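Local atomic coordinates of transcriptional regulator (Streptococcus thermophilus LMD-9, PDB entry 5JUF), a protein that probably senses the competence pheromone of the ComRS cell-to-cell communication system through its TPR domain and activates competence transcription through its helix-turn-helix domain. Residues K12-R17 with K57-S62; T33-I38 with Y145-E150; L120-I125 with D162-D167. All blocks are in the same frame, centred on the assembly; numbering follows the deposited sequence.

Contact 1: K12-R17 with K57-S62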
loop_
_atom_site.group_PDB
_atom_site.type_symbol
_atom_site.label_atom_id
_atom_site.label_comp_id
_atom_site.label_asym_id
_atom_site.label_seq_id
_atom_site.Cartn_x
_atom_site.Cartn_y
_atom_site.Cartn_z
ATOM N N LYS A 12 0.563 -26.949 13.539
ATOM C CA LYS A 12 -0.338 -27.164 14.666
ATOM C C LYS A 12 0.048 -28.409 15.459
ATOM O O LYS A 12 0.103 -28.371 16.696
ATOM C CB LYS A 12 -1.779 -27.286 14.158
ATOM C CG LYS A 12 -2.833 -27.429 15.258
ATOM C CD LYS A 12 -4.228 -27.414 14.661
ATOM C CE LYS A 12 -5.313 -27.226 15.741
ATOM N NZ LYS A 12 -5.822 -28.516 16.260
ATOM N N THR A 13 0.323 -29.519 14.765
ATOM C CA THR A 13 0.697 -30.746 15.467
ATOM C C THR A 13 1.933 -30.533 16.335
ATOM O O THR A 13 1.989 -31.010 17.472
ATOM C CB THR A 13 0.936 -31.881 14.470
ATOM O OG1 THR A 13 -0.258 -32.104 13.710
ATOM C CG2 THR A 13 1.318 -33.172 15.187
ATOM N N GLU A 14 2.933 -29.805 15.828
ATOM C CA GLU A 14 4.144 -29.616 16.629
ATOM C C GLU A 14 3.907 -28.635 17.770
ATOM O O GLU A 14 4.368 -28.861 18.897
ATOM C CB GLU A 14 5.303 -29.136 15.755
ATOM C CG GLU A 14 6.598 -28.904 16.531
ATOM C CD GLU A 14 7.179 -30.186 17.130
ATOM O OE1 GLU A 14 8.024 -30.089 18.038
ATOM O OE2 GLU A 14 6.792 -31.290 16.693
ATOM N N ARG A 15 3.217 -27.525 17.497
ATOM C CA ARG A 15 2.871 -26.605 18.582
ATOM C C ARG A 15 2.146 -27.336 19.711
ATOM O O ARG A 15 2.482 -27.174 20.892
ATOM C CB ARG A 15 2.006 -25.455 18.063
ATOM C CG ARG A 15 1.737 -24.422 19.152
ATOM C CD ARG A 15 0.846 -23.265 18.687
ATOM N NE ARG A 15 -0.413 -23.694 18.089
ATOM C CZ ARG A 15 -1.461 -24.136 18.781
ATOM N NH1 ARG A 15 -1.403 -24.239 20.112
ATOM N NH2 ARG A 15 -2.568 -24.468 18.142
ATOM N N GLU A 16 1.156 -28.161 19.361
ATOM C CA GLU A 16 0.412 -28.886 20.387
ATOM C C GLU A 16 1.281 -29.943 21.068
ATOM O O GLU A 16 1.172 -30.154 22.285
ATOM C CB GLU A 16 -0.845 -29.511 19.775
ATOM C CG GLU A 16 -1.875 -28.482 19.363
ATOM C CD GLU A 16 -3.098 -29.112 18.744
ATOM O OE1 GLU A 16 -3.006 -30.275 18.313
ATOM O OE2 GLU A 16 -4.153 -28.443 18.685
ATOM N N ARG A 17 2.152 -30.615 20.305
ATOM C CA ARG A 17 3.077 -31.574 20.917
ATOM C C ARG A 17 3.928 -30.906 21.992
ATOM O O ARG A 17 4.224 -31.515 23.030
ATOM C CB ARG A 17 3.980 -32.212 19.844
ATOM C CG ARG A 17 4.717 -33.472 20.329
ATOM C CD ARG A 17 5.807 -33.954 19.356
ATOM N NE ARG A 17 6.885 -32.973 19.207
ATOM C CZ ARG A 17 7.927 -32.856 20.031
ATOM N NH1 ARG A 17 8.051 -33.661 21.078
ATOM N NH2 ARG A 17 8.849 -31.933 19.807
ATOM N N LYS A 57 11.530 -20.834 14.265
ATOM C CA LYS A 57 12.362 -20.408 15.382
ATOM C C LYS A 57 11.651 -20.620 16.717
ATOM O O LYS A 57 12.246 -21.151 17.664
ATOM C CB LYS A 57 12.757 -18.946 15.187
ATOM C CG LYS A 57 13.422 -18.306 16.382
ATOM C CD LYS A 57 13.929 -16.908 16.026
ATOM C CE LYS A 57 12.772 -15.944 15.773
ATOM N NZ LYS A 57 13.241 -14.531 15.590
ATOM N N ARG A 58 10.369 -20.234 16.808
ATOM C CA ARG A 58 9.625 -20.410 18.055
ATOM C C ARG A 58 9.465 -21.885 18.418
ATOM O O ARG A 58 9.450 -22.233 19.605
ATOM C CB ARG A 58 8.239 -19.752 17.952
ATOM C CG ARG A 58 8.242 -18.229 17.761
ATOM C CD ARG A 58 8.869 -17.516 18.976
ATOM N NE ARG A 58 8.037 -17.637 20.180
ATOM C CZ ARG A 58 8.508 -17.552 21.422
ATOM N NH1 ARG A 58 9.812 -17.383 21.634
ATOM N NH2 ARG A 58 7.677 -17.654 22.453
ATOM N N LEU A 59 9.319 -22.759 17.422
ATOM C CA LEU A 59 9.167 -24.190 17.663
ATOM C C LEU A 59 10.496 -24.923 17.789
ATOM O O LEU A 59 10.501 -26.117 18.115
ATOM C CB LEU A 59 8.334 -24.839 16.550
ATOM C CG LEU A 59 6.879 -24.381 16.542
ATOM C CD1 LEU A 59 6.140 -24.990 15.374
ATOM C CD2 LEU A 59 6.184 -24.737 17.880
ATOM N N GLY A 60 11.616 -24.239 17.590
ATOM C CA GLY A 60 12.887 -24.939 17.557
ATOM C C GLY A 60 12.987 -25.944 16.431
ATOM O O GLY A 60 13.598 -27.002 16.599
ATOM N N LYS A 61 12.387 -25.647 15.289
ATOM C CA LYS A 61 12.426 -26.507 14.122
ATOM C C LYS A 61 13.119 -25.763 12.985
ATOM O O LYS A 61 13.214 -24.533 12.997
ATOM C CB LYS A 61 11.001 -26.924 13.713
ATOM C CG LYS A 61 10.365 -27.967 14.632
ATOM C CD LYS A 61 10.898 -29.356 14.290
ATOM C CE LYS A 61 10.353 -30.429 15.208
ATOM N NZ LYS A 61 10.803 -30.218 16.609
ATOM N N SER A 62 13.619 -26.507 12.003
ATOM C CA SER A 62 14.061 -25.844 10.787
ATOM C C SER A 62 12.869 -25.644 9.861
ATOM O O SER A 62 11.854 -26.340 9.961
ATOM C CB SER A 62 15.144 -26.651 10.069
ATOM O OG SER A 62 14.602 -27.858 9.570
#
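Arg-15 on helix 3-17 and Leu-59 in the last turn of helix 49-59 bring the two backbones closest, their CA atoms 6.8 Å apart; Gly-60, with positive phi, follows in a Schellman motif. Leu-59 carries the apolar half. Its CD2 lies 3.9 Å from Arg-15 CA, against the helix backbone, while CD1 sits 4.1 Å from Glu-14 CG as the two side chains run past each other in opposite directions. Beyond this, Glu-14 anchors a salt-bridge network. Its CG stands anti to the backbone N (chi1 179°), and a bend at chi2 presents the carboxylate to both Arg-17, one turn on, and Lys-61. Arg-17 grips it side-on, NH2 to OE1 at 2.7 Å and NE to OE2 at 3.0 Å, whereas Lys-61 NZ arrives above the carboxylate plane to reach Glu-14 OE1 at 3.1 Å. Glu-14 OE1 thus accepts from both cations, using its syn lone pair for Arg-17 NH2. Gln-18 NE2 bonds both Glu-14 OE1 and Leu-59 O, linking the same two helices. Within the helix-turn-helix domain, Leu-59 and Arg-15 also pack on Leu-25 of helix 22-26, and Arg-15 forms a salt bridge with Glu-41 of helix 34-41.

Contact 2: T33-I38 with Y145-E150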
loop_
_atom_site.group_PDB
_atom_site.type_symbol
_atom_site.label_atom_id
_atom_site.label_comp_id
_atom_site.label_asym_id
_atom_site.label_seq_id
_atom_site.Cartn_x
_atom_site.Cartn_y
_atom_site.Cartn_z
ATOM N N THR A 33 0.424 -12.758 14.422
ATOM C CA THR A 33 -0.679 -12.604 15.367
ATOM C C THR A 33 -1.389 -13.938 15.564
ATOM O O THR A 33 -1.248 -14.869 14.763
ATOM C CB THR A 33 -1.693 -11.556 14.893
ATOM O OG1 THR A 33 -2.477 -12.095 13.823
ATOM C CG2 THR A 33 -0.979 -10.276 14.417
ATOM N N VAL A 34 -2.189 -14.012 16.635
ATOM C CA VAL A 34 -2.922 -15.245 16.913
ATOM C C VAL A 34 -3.886 -15.568 15.778
ATOM O O VAL A 34 -3.958 -16.715 15.326
ATOM C CB VAL A 34 -3.625 -15.167 18.283
ATOM C CG1 VAL A 34 -4.596 -16.347 18.475
ATOM C CG2 VAL A 34 -2.568 -15.174 19.392
ATOM N N ARG A 35 -4.632 -14.577 15.281
ATOM C CA ARG A 35 -5.542 -14.863 14.163
ATOM C C ARG A 35 -4.773 -15.305 12.911
ATOM O O ARG A 35 -5.221 -16.201 12.187
ATOM C CB ARG A 35 -6.435 -13.649 13.859
ATOM C CG ARG A 35 -7.464 -13.355 14.982
ATOM C CD ARG A 35 -8.442 -12.228 14.636
ATOM N NE ARG A 35 -7.793 -10.921 14.540
ATOM C CZ ARG A 35 -8.432 -9.788 14.273
ATOM N NH1 ARG A 35 -9.745 -9.793 14.084
ATOM N NH2 ARG A 35 -7.764 -8.652 14.201
ATOM N N GLN A 36 -3.608 -14.707 12.651
ATOM C CA GLN A 36 -2.784 -15.161 11.529
ATOM C C GLN A 36 -2.351 -16.608 11.717
ATOM O O GLN A 36 -2.354 -17.394 10.761
ATOM C CB GLN A 36 -1.554 -14.263 11.360
ATOM C CG GLN A 36 -1.873 -12.869 10.783
ATOM C CD GLN A 36 -0.737 -11.871 10.949
ATOM O OE1 GLN A 36 0.314 -12.178 11.530
ATOM N NE2 GLN A 36 -0.947 -10.655 10.445
ATOM N N LEU A 37 -1.976 -16.981 12.946
ATOM C CA LEU A 37 -1.561 -18.354 13.186
ATOM C C LEU A 37 -2.741 -19.313 13.059
ATOM O O LEU A 37 -2.594 -20.394 12.487
ATOM C CB LEU A 37 -0.883 -18.479 14.557
ATOM C CG LEU A 37 -0.497 -19.911 14.980
ATOM C CD1 LEU A 37 0.487 -20.564 14.002
ATOM C CD2 LEU A 37 0.078 -19.908 16.411
ATOM N N ILE A 38 -3.927 -18.915 13.537
ATOM C CA ILE A 38 -5.121 -19.756 13.385
ATOM C C ILE A 38 -5.395 -20.047 11.913
ATOM O O ILE A 38 -5.701 -21.188 11.525
ATOM C CB ILE A 38 -6.341 -19.090 14.049
ATOM C CG1 ILE A 38 -6.230 -19.172 15.573
ATOM C CG2 ILE A 38 -7.637 -19.749 13.583
ATOM C CD1 ILE A 38 -7.261 -18.304 16.295
ATOM N N TYR A 145 -6.579 -7.333 7.012
ATOM C CA TYR A 145 -5.974 -6.009 7.075
ATOM C C TYR A 145 -5.723 -5.553 8.514
ATOM O O TYR A 145 -4.665 -4.982 8.806
ATOM C CB TYR A 145 -6.869 -5.011 6.339
ATOM C CG TYR A 145 -6.616 -3.592 6.760
ATOM C CD1 TYR A 145 -5.503 -2.899 6.299
ATOM C CD2 TYR A 145 -7.494 -2.938 7.618
ATOM C CE1 TYR A 145 -5.271 -1.589 6.677
ATOM C CE2 TYR A 145 -7.266 -1.638 8.013
ATOM C CZ TYR A 145 -6.143 -0.970 7.536
ATOM O OH TYR A 145 -5.920 0.330 7.918
ATOM N N GLU A 146 -6.692 -5.755 9.422
ATOM C CA GLU A 146 -6.555 -5.236 10.790
ATOM C C GLU A 146 -5.238 -5.678 11.417
ATOM O O GLU A 146 -4.500 -4.869 11.988
ATOM C CB GLU A 146 -7.710 -5.708 11.682
ATOM C CG GLU A 146 -9.022 -5.016 11.482
ATOM C CD GLU A 146 -10.117 -5.599 12.370
ATOM O OE1 GLU A 146 -9.851 -6.558 13.145
ATOM O OE2 GLU A 146 -11.242 -5.085 12.291
ATOM N N ASP A 147 -4.930 -6.967 11.323
ATOM C CA ASP A 147 -3.721 -7.472 11.963
ATOM C C ASP A 147 -2.461 -7.046 11.216
ATOM O O ASP A 147 -1.436 -6.756 11.845
ATOM C CB ASP A 147 -3.791 -8.989 12.083
ATOM C CG ASP A 147 -4.527 -9.440 13.360
ATOM O OD1 ASP A 147 -4.886 -8.578 14.190
ATOM O OD2 ASP A 147 -4.705 -10.663 13.544
ATOM N N LEU A 148 -2.505 -7.005 9.881
ATOM C CA LEU A 148 -1.332 -6.525 9.160
ATOM C C LEU A 148 -1.052 -5.067 9.496
ATOM O O LEU A 148 0.110 -4.674 9.652
ATOM C CB LEU A 148 -1.510 -6.732 7.650
ATOM C CG LEU A 148 -1.130 -8.160 7.209
ATOM C CD1 LEU A 148 -1.657 -8.454 5.817
ATOM C CD2 LEU A 148 0.384 -8.304 7.243
ATOM N N PHE A 149 -2.101 -4.255 9.660
ATOM C CA PHE A 149 -1.879 -2.858 10.023
ATOM C C PHE A 149 -1.367 -2.711 11.458
ATOM O O PHE A 149 -0.561 -1.812 11.744
ATOM C CB PHE A 149 -3.156 -2.040 9.826
ATOM C CG PHE A 149 -2.963 -0.568 10.064
ATOM C CD1 PHE A 149 -2.066 0.157 9.288
ATOM C CD2 PHE A 149 -3.662 0.088 11.063
ATOM C CE1 PHE A 149 -1.872 1.514 9.504
ATOM C CE2 PHE A 149 -3.475 1.450 11.278
ATOM C CZ PHE A 149 -2.577 2.159 10.498
ATOM N N GLU A 150 -1.848 -3.547 12.390
ATOM C CA GLU A 150 -1.268 -3.530 13.734
ATOM C C GLU A 150 0.233 -3.805 13.686
ATOM O O GLU A 150 1.003 -3.240 14.470
ATOM C CB GLU A 150 -1.959 -4.564 14.643
ATOM C CG GLU A 150 -3.434 -4.268 14.976
ATOM C CD GLU A 150 -3.628 -3.147 16.003
ATOM O OE1 GLU A 150 -2.629 -2.572 16.469
ATOM O OE2 GLU A 150 -4.789 -2.851 16.360
HETATM O O HOH W 1 -11.655 -7.346 15.116
#
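Asp-147 receives both Thr-33 and Arg-35 in an interdomain contact that joins the start of a helix in the helix-turn-helix domain to helix 139-152 of the TPR domain. The charged part is a salt-bridge network. Arg-35 holds Asp-147 side-on, NH2 donating to OD1 at 2.9 Å in a nearly straight bond and NE to OD2 at 3.3 Å. The guanidinium and carboxylate planes stand 71° apart, so both nitrogens meet the oxygens from above the carboxylate plane. Arg-35 NH2 also donates to Glu-146 OE1 at 3.1 Å, here on the anti lone pair, and a water bridges Glu-146 OE1 to Arg-35 NH1. The two carboxylates thus share one nitrogen, Arg-35 NH2, and the cation probably balances both.

Among the hydroxyl and amide hydrogen bonds, Thr-33 OG1 donates to Asp-147 OD2 at 2.7 Å, from the face opposite the one used by Arg-35 NE. With chi1 at 74°, OG1 lies between the backbone N and the carbonyl carbon, where it also accepts from Gln-36 N at 3.1 Å. Gln-36 OE1 accepts in turn from Thr-33 N, completing a capping box, so the N-cap hydroxyl serves helix and interface together.

Van der Waals packing adds Gln-36, whose extended chain slides past Asp-147 and brings NE2 within 3.7 Å of Asp-147 CB; the same NE2 bonds Gln-151 farther along helix 139-152.

The segment axes approach to 10.3 Å at 129°. Gln-36 and Leu-148 both touch Arg-51 of helix 49-59 and reach helix 117-130, through Glu-117 and Glu-118 respectively, while Tyr-145 and Phe-149 pack on Val-165 of helix 160-173.

Contact 3: L120-I125 with D162-D167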
loop_
_atom_site.group_PDB
_atom_site.type_symbol
_atom_site.label_atom_id
_atom_site.label_comp_id
_atom_site.label_asym_id
_atom_site.label_seq_id
_atom_site.Cartn_x
_atom_site.Cartn_y
_atom_site.Cartn_z
ATOM N N LEU A 120 -1.893 -11.999 -1.022
ATOM C CA LEU A 120 -3.300 -11.940 -1.397
ATOM C C LEU A 120 -3.950 -10.661 -0.878
ATOM O O LEU A 120 -4.760 -10.039 -1.571
ATOM C CB LEU A 120 -4.027 -13.186 -0.882
ATOM C CG LEU A 120 -3.547 -14.525 -1.467
ATOM C CD1 LEU A 120 -4.122 -15.743 -0.716
ATOM C CD2 LEU A 120 -3.897 -14.615 -2.937
ATOM N N LEU A 121 -3.597 -10.237 0.334
ATOM C CA LEU A 121 -4.186 -9.011 0.864
ATOM C C LEU A 121 -3.766 -7.795 0.034
ATOM O O LEU A 121 -4.586 -6.909 -0.251
ATOM C CB LEU A 121 -3.776 -8.861 2.326
ATOM C CG LEU A 121 -4.477 -7.847 3.234
ATOM C CD1 LEU A 121 -3.707 -6.586 3.241
ATOM C CD2 LEU A 121 -5.956 -7.605 2.925
ATOM N N THR A 122 -2.491 -7.743 -0.353
ATOM C CA THR A 122 -1.988 -6.719 -1.268
ATOM C C THR A 122 -2.830 -6.617 -2.535
ATOM O O THR A 122 -3.160 -5.510 -2.984
ATOM C CB THR A 122 -0.532 -7.035 -1.621
ATOM O OG1 THR A 122 0.300 -6.637 -0.523
ATOM C CG2 THR A 122 -0.108 -6.335 -2.881
ATOM N N LEU A 123 -3.184 -7.761 -3.129
ATOM C CA LEU A 123 -4.021 -7.747 -4.328
ATOM C C LEU A 123 -5.441 -7.287 -4.013
ATOM O O LEU A 123 -6.039 -6.545 -4.802
ATOM C CB LEU A 123 -4.034 -9.135 -4.983
ATOM C CG LEU A 123 -2.649 -9.643 -5.438
ATOM C CD1 LEU A 123 -2.717 -11.078 -5.918
ATOM C CD2 LEU A 123 -2.072 -8.741 -6.533
ATOM N N ASP A 124 -5.996 -7.718 -2.866
ATOM C CA ASP A 124 -7.343 -7.299 -2.462
ATOM C C ASP A 124 -7.404 -5.796 -2.218
ATOM O O ASP A 124 -8.410 -5.148 -2.533
ATOM C CB ASP A 124 -7.784 -8.043 -1.187
ATOM C CG ASP A 124 -8.176 -9.509 -1.445
ATOM O OD1 ASP A 124 -8.801 -9.800 -2.477
ATOM O OD2 ASP A 124 -7.852 -10.367 -0.606
ATOM N N ILE A 125 -6.346 -5.236 -1.631
ATOM C CA ILE A 125 -6.259 -3.790 -1.403
ATOM C C ILE A 125 -6.332 -3.038 -2.729
ATOM O O ILE A 125 -7.123 -2.103 -2.897
ATOM C CB ILE A 125 -4.958 -3.453 -0.647
ATOM C CG1 ILE A 125 -5.044 -3.890 0.820
ATOM C CG2 ILE A 125 -4.638 -1.954 -0.757
ATOM C CD1 ILE A 125 -3.751 -3.618 1.622
ATOM N N ASP A 162 4.078 -3.136 2.841
ATOM C CA ASP A 162 3.735 -2.273 3.967
ATOM C C ASP A 162 3.114 -0.975 3.479
ATOM O O ASP A 162 2.159 -0.477 4.074
ATOM C CB ASP A 162 4.972 -1.941 4.811
ATOM C CG ASP A 162 5.551 -3.144 5.537
ATOM O OD1 ASP A 162 4.826 -4.137 5.747
ATOM O OD2 ASP A 162 6.753 -3.082 5.900
ATOM N N LEU A 163 3.686 -0.381 2.423
ATOM C CA LEU A 163 3.148 0.879 1.915
ATOM C C LEU A 163 1.755 0.695 1.333
ATOM O O LEU A 163 0.956 1.637 1.341
ATOM C CB LEU A 163 4.092 1.472 0.866
ATOM C CG LEU A 163 5.461 1.927 1.370
ATOM C CD1 LEU A 163 6.301 2.455 0.206
ATOM C CD2 LEU A 163 5.267 3.008 2.432
ATOM N N LEU A 164 1.446 -0.500 0.821
ATOM C CA LEU A 164 0.091 -0.751 0.327
ATOM C C LEU A 164 -0.894 -0.947 1.475
ATOM O O LEU A 164 -2.053 -0.513 1.384
ATOM C CB LEU A 164 0.087 -1.967 -0.594
ATOM C CG LEU A 164 0.781 -1.625 -1.918
ATOM C CD1 LEU A 164 0.990 -2.885 -2.732
ATOM C CD2 LEU A 164 -0.059 -0.596 -2.662
ATOM N N VAL A 165 -0.465 -1.607 2.557
ATOM C CA VAL A 165 -1.301 -1.632 3.763
ATOM C C VAL A 165 -1.561 -0.202 4.236
ATOM O O VAL A 165 -2.698 0.177 4.534
ATOM C CB VAL A 165 -0.642 -2.491 4.856
ATOM C CG1 VAL A 165 -1.400 -2.361 6.178
ATOM C CG2 VAL A 165 -0.600 -3.970 4.408
ATOM N N ILE A 166 -0.523 0.636 4.210
ATOM C CA ILE A 166 -0.672 2.031 4.622
ATOM C C ILE A 166 -1.619 2.779 3.684
ATOM O O ILE A 166 -2.418 3.622 4.121
ATOM C CB ILE A 166 0.717 2.692 4.709
ATOM C CG1 ILE A 166 1.444 2.207 5.981
ATOM C CG2 ILE A 166 0.623 4.236 4.676
ATOM C CD1 ILE A 166 2.890 2.631 6.030
ATOM N N ASP A 167 -1.548 2.485 2.381
ATOM C CA ASP A 167 -2.501 3.063 1.432
ATOM C C ASP A 167 -3.933 2.661 1.774
ATOM O O ASP A 167 -4.852 3.480 1.675
ATOM C CB ASP A 167 -2.136 2.625 0.005
ATOM C CG ASP A 167 -2.755 3.518 -1.088
ATOM O OD1 ASP A 167 -3.217 4.640 -0.803
ATOM O OD2 ASP A 167 -2.741 3.090 -2.258
#
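The two helical segments run 40° from parallel, their axes 9.7 Å apart at closest, and the backbones come nearest at Thr-122 and Leu-164, CA to CA 6.5 Å. They belong to the TPR domain, an all-helical array, and helices 117-130 and 160-173 pack here with helix 139-152 between them in sequence. The contact is buried and made mostly by apolar side-chain groups, with backbone atoms among their partners. Thr-122 contributes its methyl: CG2 is anti to the backbone N and meets Leu-164 CD1 at 3.6 Å, the two side chains crossing at about a right angle. Its hydroxyl, on another branch, makes weak hydrogen bonds to Glu-118 O and Asn-161 OD1, so polar and apolar ends of this threonine are divided between different partners.

Ile-125 lies against the backbone of the partner helix. Its CG1 branch stands anti to the carbonyl carbon (chi1 -73°) and carries CD1 to 3.8 Å from Val-165 CA. Val-165 in turn offers CG2 to two residues, lying 4.2 Å from both Leu-121 CD1 and Ile-125 CD1. Around this patch Leu-121 also touches Val-141 of helix 139-152, and Leu-164 touches Val-205 of helix 200-219, so that the packing continues onto both helices. The backbone carbonyl of Leu-164 meets both branches of the isoleucine: Leu-164 O lies 3.5 Å from Ile-125 CD1 and 3.7 Å from Ile-125 CG2.

The three contacts run from the helix-turn-helix domain into the TPR domain. Contact 1 lies wholly in the former, with its centre about 32 Å from that of the chain, contact 2 joins the two domains at about 17 Å, and contact 3 lies within the TPR array at about 4 Å. Contacts 1 and 2 have centres about 19 Å apart and touch where Arg-15 CD meets Leu-37 CD2 at 4.1 Å. Contacts 2 and 3, centres about 14 Å apart, share more packing, including Leu-148 CD1 against Leu-121 CD1 at 3.8 Å. Contacts 1 and 3 do not touch; their nearest atoms are about 16 Å apart. In this apo form, contact 2 ties the probable DNA-binding domain to the probable pheromone-sensing domain.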